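Local coordinates for protein N-acetylglucosamine 2-epimerase (Xylella fastidiosa, PDB 3GT5) that is an isomerase-family protein that probably epimerises or isomerises a sugar, as its relatives the N-acylglucosamine 2-epimerases do, at residues Gly32-Phe37 with Gly41-Ala46; Cys26-Gly31 with Thr47-Val52. All blocks are in the same frame, centred on the assembly; numbering follows the deposited sequence.

Contact 1: Gly32-Phe37 with Gly41-Ala46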
# COMPACT_ATOMS: atom_id res chain seq x y z
N GLY A 32 6.94 -10.99 16.82
CA GLY A 32 6.14 -10.32 15.80
C GLY A 32 4.69 -10.07 16.22
O GLY A 32 4.38 -9.92 17.42
N PHE A 33 3.81 -10.08 15.22
CA PHE A 33 2.40 -9.79 15.39
C PHE A 33 1.56 -10.95 14.87
O PHE A 33 1.99 -11.67 13.95
CB PHE A 33 2.03 -8.51 14.64
CG PHE A 33 2.87 -7.33 14.98
CD1 PHE A 33 2.64 -6.57 16.13
CD2 PHE A 33 3.95 -6.99 14.19
CE1 PHE A 33 3.45 -5.44 16.43
CE2 PHE A 33 4.77 -5.92 14.52
CZ PHE A 33 4.51 -5.14 15.63
N PHE A 34 0.37 -11.11 15.43
CA PHE A 34 -0.64 -12.00 14.85
C PHE A 34 -1.18 -11.29 13.59
O PHE A 34 -1.30 -10.05 13.55
CB PHE A 34 -1.77 -12.27 15.83
CG PHE A 34 -1.31 -12.87 17.12
CD1 PHE A 34 -0.85 -14.20 17.17
CD2 PHE A 34 -1.32 -12.11 18.29
CE1 PHE A 34 -0.41 -14.76 18.38
CE2 PHE A 34 -0.86 -12.68 19.49
CZ PHE A 34 -0.42 -14.01 19.52
N HIS A 35 -1.51 -12.07 12.58
CA HIS A 35 -1.87 -11.53 11.26
C HIS A 35 -3.31 -11.79 10.78
O HIS A 35 -3.67 -11.35 9.70
CB HIS A 35 -0.87 -12.03 10.21
CG HIS A 35 0.52 -11.54 10.44
ND1 HIS A 35 1.60 -12.01 9.71
CD2 HIS A 35 1.02 -10.63 11.30
CE1 HIS A 35 2.70 -11.40 10.12
NE2 HIS A 35 2.37 -10.54 11.06
N TYR A 36 -4.13 -12.50 11.57
CA TYR A 36 -5.48 -12.85 11.15
C TYR A 36 -6.49 -12.49 12.26
O TYR A 36 -6.46 -13.10 13.35
CB TYR A 36 -5.55 -14.34 10.83
CG TYR A 36 -4.78 -14.79 9.59
CD1 TYR A 36 -5.41 -14.96 8.36
CD2 TYR A 36 -3.43 -15.08 9.67
CE1 TYR A 36 -4.72 -15.39 7.25
CE2 TYR A 36 -2.72 -15.50 8.56
CZ TYR A 36 -3.38 -15.67 7.36
OH TYR A 36 -2.68 -16.11 6.27
N PHE A 37 -7.32 -11.49 11.99
CA PHE A 37 -8.27 -10.96 12.97
C PHE A 37 -9.70 -10.98 12.48
O PHE A 37 -10.02 -10.57 11.33
CB PHE A 37 -7.98 -9.50 13.34
CG PHE A 37 -6.56 -9.24 13.80
CD1 PHE A 37 -6.29 -9.02 15.13
CD2 PHE A 37 -5.50 -9.15 12.89
CE1 PHE A 37 -5.00 -8.78 15.56
CE2 PHE A 37 -4.21 -8.89 13.33
CZ PHE A 37 -3.96 -8.72 14.65
N GLY A 41 -11.94 -8.55 16.80
CA GLY A 41 -10.54 -8.49 17.25
C GLY A 41 -9.93 -9.80 17.65
O GLY A 41 -8.73 -9.86 17.89
N SER A 42 -10.72 -10.87 17.69
CA SER A 42 -10.19 -12.15 18.09
C SER A 42 -9.28 -12.70 16.99
O SER A 42 -9.45 -12.35 15.79
CB SER A 42 -11.31 -13.12 18.49
OG SER A 42 -12.24 -13.35 17.48
N ILE A 43 -8.29 -13.49 17.39
CA ILE A 43 -7.28 -14.04 16.47
C ILE A 43 -7.76 -15.40 15.95
O ILE A 43 -8.07 -16.32 16.74
CB ILE A 43 -5.87 -14.09 17.10
CG1 ILE A 43 -5.35 -12.68 17.37
CG2 ILE A 43 -4.86 -14.84 16.19
CD1 ILE A 43 -5.12 -12.36 18.78
N TYR A 44 -7.87 -15.53 14.64
CA TYR A 44 -8.40 -16.79 14.08
C TYR A 44 -7.37 -17.68 13.45
O TYR A 44 -7.69 -18.80 13.04
CB TYR A 44 -9.57 -16.52 13.12
CG TYR A 44 -9.29 -15.90 11.76
CD1 TYR A 44 -8.89 -16.69 10.67
CD2 TYR A 44 -9.54 -14.54 11.52
CE1 TYR A 44 -8.71 -16.11 9.41
CE2 TYR A 44 -9.36 -13.98 10.27
CZ TYR A 44 -8.95 -14.75 9.24
OH TYR A 44 -8.79 -14.15 8.01
N ASN A 45 -6.13 -17.21 13.36
CA ASN A 45 -5.02 -18.04 12.94
C ASN A 45 -3.81 -17.39 13.56
O ASN A 45 -3.43 -16.30 13.13
CB ASN A 45 -4.88 -18.09 11.42
CG ASN A 45 -3.77 -19.01 10.96
OD1 ASN A 45 -2.69 -19.10 11.56
ND2 ASN A 45 -4.01 -19.70 9.85
N ALA A 46 -3.24 -18.00 14.59
CA ALA A 46 -2.15 -17.39 15.34
C ALA A 46 -0.78 -17.83 14.83
O ALA A 46 0.21 -17.19 15.15
CB ALA A 46 -2.26 -17.73 16.85
O HOH W 1 -0.98 -15.10 12.68

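Contact 2: Cys26-Gly31 with Thr47-Val52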
# COMPACT_ATOMS: atom_id res chain seq x y z
N CYS A 26 -2.68 -7.36 18.81
CA CYS A 26 -1.91 -7.87 17.68
C CYS A 26 -0.49 -8.34 18.04
O CYS A 26 0.15 -9.01 17.23
CB CYS A 26 -1.82 -6.82 16.55
SG CYS A 26 -0.82 -5.37 16.97
N ILE A 27 -0.01 -7.99 19.24
CA ILE A 27 1.39 -8.24 19.62
C ILE A 27 1.54 -9.66 20.17
O ILE A 27 0.84 -10.10 21.12
CB ILE A 27 1.89 -7.19 20.64
CG1 ILE A 27 1.90 -5.77 20.03
CG2 ILE A 27 3.25 -7.59 21.19
CD1 ILE A 27 2.00 -4.71 21.07
N ASP A 28 2.43 -10.42 19.54
CA ASP A 28 2.76 -11.74 20.00
C ASP A 28 4.06 -11.62 20.78
O ASP A 28 5.11 -11.37 20.18
CB ASP A 28 2.91 -12.68 18.82
CG ASP A 28 3.13 -14.13 19.22
OD1 ASP A 28 3.30 -14.43 20.43
OD2 ASP A 28 3.16 -14.98 18.30
N SER A 29 3.99 -11.79 22.10
CA SER A 29 5.16 -11.72 22.97
C SER A 29 6.22 -12.74 22.59
O SER A 29 7.39 -12.51 22.84
CB SER A 29 4.77 -11.92 24.45
OG SER A 29 4.11 -13.16 24.64
N ALA A 30 5.82 -13.84 21.95
CA ALA A 30 6.76 -14.83 21.40
C ALA A 30 7.52 -14.38 20.14
O ALA A 30 8.53 -15.00 19.79
CB ALA A 30 6.03 -16.18 21.11
N GLY A 31 7.09 -13.30 19.49
CA GLY A 31 7.72 -12.82 18.24
C GLY A 31 6.70 -12.24 17.24
O GLY A 31 5.72 -12.91 16.87
N THR A 47 -0.74 -18.92 14.08
CA THR A 47 0.51 -19.53 13.68
C THR A 47 1.03 -19.09 12.28
O THR A 47 2.25 -19.09 12.04
CB THR A 47 0.39 -21.06 13.72
OG1 THR A 47 1.67 -21.65 13.46
CG2 THR A 47 -0.60 -21.58 12.74
N HIS A 48 0.15 -18.79 11.36
CA HIS A 48 0.57 -18.44 10.00
C HIS A 48 0.94 -16.95 9.96
O HIS A 48 0.15 -16.12 10.45
CB HIS A 48 -0.52 -18.71 8.97
CG HIS A 48 0.00 -18.75 7.56
ND1 HIS A 48 -0.11 -17.69 6.68
CD2 HIS A 48 0.69 -19.71 6.90
CE1 HIS A 48 0.49 -18.01 5.54
NE2 HIS A 48 0.99 -19.23 5.65
N ARG A 49 2.11 -16.64 9.40
CA ARG A 49 2.58 -15.25 9.29
C ARG A 49 3.01 -14.90 7.85
O ARG A 49 3.55 -15.74 7.10
CB ARG A 49 3.73 -14.98 10.27
CG ARG A 49 3.41 -15.24 11.75
CD ARG A 49 2.39 -14.27 12.36
NE ARG A 49 1.99 -14.81 13.67
CZ ARG A 49 2.65 -14.62 14.81
NH1 ARG A 49 3.74 -13.88 14.90
NH2 ARG A 49 2.20 -15.23 15.91
N HIS A 50 2.75 -13.65 7.48
CA HIS A 50 2.99 -13.16 6.16
C HIS A 50 3.90 -11.94 6.21
O HIS A 50 3.67 -10.99 7.00
CB HIS A 50 1.66 -12.77 5.48
CG HIS A 50 1.75 -12.70 3.99
ND1 HIS A 50 2.53 -11.76 3.32
CD2 HIS A 50 1.22 -13.50 3.04
CE1 HIS A 50 2.39 -11.95 2.01
NE2 HIS A 50 1.62 -13.01 1.82
N LEU A 51 4.88 -11.93 5.32
CA LEU A 51 5.82 -10.81 5.27
C LEU A 51 5.12 -9.48 5.12
O LEU A 51 5.55 -8.51 5.72
CB LEU A 51 6.84 -11.00 4.14
CG LEU A 51 7.93 -9.96 4.00
CD1 LEU A 51 8.85 -9.92 5.23
CD2 LEU A 51 8.71 -10.27 2.70
N VAL A 52 4.07 -9.40 4.30
CA VAL A 52 3.37 -8.11 4.06
C VAL A 52 2.72 -7.61 5.38
O VAL A 52 2.77 -6.41 5.64
CB VAL A 52 2.35 -8.20 2.83
CG1 VAL A 52 1.50 -6.89 2.68
CG2 VAL A 52 3.13 -8.46 1.50

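Contact 1: Gly32-Phe37 with Gly41-Ala46
Gly41 presents its carbonyl O to the rim of the Phe37 ring, lying near the ring plane 3.8 Å from CD1. One residue on, the carbonyl O of Ser42 takes a CA-H...O contact from Phe37 CA, while the Ser42 side chain leaves the backbone away from the partner segment and OG bonds to Asp40 and Arg38 in the intervening turn. Ile43 stands opposite Phe37 as a non-hydrogen-bonded antiparallel pair. With CG1 beside the backbone N, its longer branch runs across Phe34 at about a right angle, bringing CD1 to 3.8 Å from Phe34 CD2; CG1 itself also approaches CE1 of Phe37. On the main-chain side, Ile43 CA lies 3.4 Å from Tyr36 O, the same oxygen that accepts the hydrogen bond from Tyr44 N at 3.1 Å. This hydrogen bond, with the weaker CA-H...O contact beside it, links the strands of a short beta hairpin, 36-37 and 43-45, a two-stranded sheet separate from the one that begins at 48-50 in this alpha-helical epimerase fold. The chain turns a corner at Tyr44, whose CG sits between the backbone N and the carbonyl carbon (chi1 72°), raising the ring beside Tyr36. Tyr36 CB lies over the centre of one face, 3.7 Å from the ring centroid in a CH-pi contact, and the Tyr36 ring turns its edge to that face with the planes at 70°. Asn45 approaches Tyr36 from another direction: its amide stacks over one face of the phenol ring, the planes 24° apart, while OD1 accepts from His48 N. Water 1 joins Asn45 O to His35 N. Ala46 closes the segment against Phe34, its CB packing on CD1 and CE1 and its carbonyl O at the ring edge.

Contact 2: Cys26-Gly31 with Thr47-Val52
Arg49 reaches from strand 48-50 to a type I beta turn, Asp28 to Gly31. Strand 48-50 is an outermost strand of an antiparallel sheet and leads directly into helix 51-68, so this side chain joins the edge strand to the turn of the loop after helix 8-22. From CB, which points toward the turn and packs beside the His35 imidazole, the chain bends at CG and then extends through CD to NE. NE and NH2 both turn toward Ala46 O, and the Phe34 ring lies against the guanidinium end at NH2; Tyr83 of helix 71-88 also touches the side chain. At the tip the guanidinium uses its edge for two further acceptors. NH2 gives a nearly straight hydrogen bond to Asp28 OD2, 2.6 Å long with an angle of 169° at the hydrogen, which is also a salt bridge. OD2 is met on its anti side, with the carboxylate and guanidinium planes turned 62° apart. NH2 alone bonds the carboxylate, since NH1 donates to Gly31 O at 3.0 Å, again within the guanidinium plane. These bonds should fix the turn of that plane about CD-NE. Asp28 itself is placed by the turn: its CG is anti to the backbone N (chi1 -175°), and OD1 accepts from Ala30 N at 3.0 Å, forming an Asx turn, while the main chain closes through Gly31 N to Asp28 O. Beyond Arg49, His50 occupies the N-cap of helix 51-68, its ND1 accepting in the ring plane from Val52 N at 3.0 Å.

Both contacts lie toward the periphery of the chain, about 20 and 19 Å from its centre, and their own centres are 7 Å apart. Contact 1 joins neighbouring strands of a hairpin through broad apolar and aromatic packing, burying 493 Å². Contact 2 spans a longer loop and buries just 99 Å², relying on charge and hydrogen bonds from a buried arginine to a partly exposed turn. Strand 43-45 is followed in the chain by strand 48-50, which belongs to another sheet. Cross-links include the backbone bond between Phe34 and Cys26 and that from His50 N to His35 ND1, which connect the chain just before strand 36-37 to both segments of contact 2.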